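Side-chain contact in carbon monoxide oxidation system transcription regulator CooA-1 (Carboxydothermus hydrogenoformans, PDB 6CPB), which senses carbon monoxide through a heme-binding domain and, as a CRP-family protein, probably acts as a DNA-binding transcription factor: residues 101-104 with 109-112. Numbering follows the deposited sequence.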
# COMPACT_ATOMS: atom_id res chain seq x y z
N ASN A 101 -12.44 -11.20 4.71
CA ASN A 101 -13.64 -11.36 5.52
C ASN A 101 -13.44 -10.85 6.94
O ASN A 101 -14.33 -10.21 7.51
CB ASN A 101 -14.06 -12.83 5.54
CG ASN A 101 -14.68 -13.28 4.23
OD1 ASN A 101 -15.34 -12.49 3.56
ND2 ASN A 101 -14.48 -14.54 3.88
N ILE A 102 -12.28 -11.12 7.54
CA ILE A 102 -11.95 -10.59 8.86
C ILE A 102 -12.03 -9.07 8.88
O ILE A 102 -12.58 -8.48 9.82
CB ILE A 102 -10.56 -11.10 9.30
CG1 ILE A 102 -10.63 -12.58 9.67
CG2 ILE A 102 -10.01 -10.26 10.45
CD1 ILE A 102 -9.28 -13.23 9.80
N VAL A 103 -11.49 -8.42 7.85
CA VAL A 103 -11.44 -6.95 7.82
C VAL A 103 -12.83 -6.33 7.87
O VAL A 103 -13.01 -5.24 8.42
CB VAL A 103 -10.65 -6.50 6.57
CG1 VAL A 103 -10.88 -5.02 6.26
CG2 VAL A 103 -9.16 -6.75 6.76
N VAL A 104 -13.83 -6.98 7.27
CA VAL A 104 -15.18 -6.44 7.28
C VAL A 104 -15.66 -6.26 8.71
O VAL A 104 -16.34 -5.28 9.04
CB VAL A 104 -16.12 -7.33 6.45
CG1 VAL A 104 -17.57 -6.88 6.61
CG2 VAL A 104 -15.71 -7.29 4.97
N PHE A 109 -6.98 -4.27 11.30
CA PHE A 109 -5.90 -4.96 10.60
C PHE A 109 -5.58 -4.27 9.29
O PHE A 109 -4.41 -4.21 8.87
CB PHE A 109 -6.29 -6.41 10.32
CG PHE A 109 -6.47 -7.27 11.56
CD1 PHE A 109 -5.38 -7.81 12.21
CD2 PHE A 109 -7.73 -7.58 12.03
CE1 PHE A 109 -5.55 -8.61 13.33
CE2 PHE A 109 -7.90 -8.37 13.15
CZ PHE A 109 -6.81 -8.89 13.79
N SER A 110 -6.60 -3.75 8.61
CA SER A 110 -6.38 -3.14 7.31
C SER A 110 -5.72 -1.78 7.42
O SER A 110 -5.06 -1.36 6.47
CB SER A 110 -7.71 -3.01 6.58
OG SER A 110 -8.55 -1.99 7.15
N LEU A 111 -5.87 -1.08 8.53
CA LEU A 111 -5.24 0.23 8.64
C LEU A 111 -3.73 0.11 8.78
O LEU A 111 -2.98 0.92 8.22
CB LEU A 111 -5.83 1.02 9.80
CG LEU A 111 -7.25 1.57 9.54
CD1 LEU A 111 -7.76 2.34 10.74
CD2 LEU A 111 -7.29 2.46 8.31
N ASN A 112 -3.27 -0.90 9.50
CA ASN A 112 -1.84 -1.13 9.52
C ASN A 112 -1.35 -1.57 8.15
O ASN A 112 -0.27 -1.16 7.71
CB ASN A 112 -1.47 -2.15 10.59
CG ASN A 112 0.01 -2.40 10.65
OD1 ASN A 112 0.51 -3.34 10.05
ND2 ASN A 112 0.72 -1.53 11.35
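Helix 96-105 and the long helix 108-135, joined by a short turn in the CooA heme domain, which has the cyclic-nucleotide-binding (cupin-type) fold, pack together through two pairs, Ile102 with Phe109 and Val103 with Ser110. The two helices come close here: the CA atoms of Val103 and Ser110 are 6.4 Å apart, and no hydrogen bond joins the two segments. Ile102 makes its contact through the branch methyl CG2, which chi1 of -73° sets anti to the backbone N; it stands 3.9 Å from Phe109 CD2 and equally far from CE2, so it straddles one ring bond and meets the ring obliquely. Val103 instead sets both methyls against the short side chain of Ser110, CG1 lying 3.8 Å from CB and CG2 4.0 Å from the same carbon. The Ser110 hydroxyl lies 3.9 Å from Val103 CG1, but its polar partners are others: chi1 of 72° places OG between the backbone N and the carbonyl carbon, and it hydrogen-bonds to Pro107 O in the connecting turn and to OG of Ser110 of the second subunit. All four touching residues are buried. On the dimer side Val103 packs on Leu111 of the second subunit and Ser110 on its Val103. Within the chain, helix 18-21 adds Val20 against Ile102 and Leu21 against Phe109, while Asn112 OD1 on helix 108-135 is hydrogen-bonded to Ile74 N of strand 74-76.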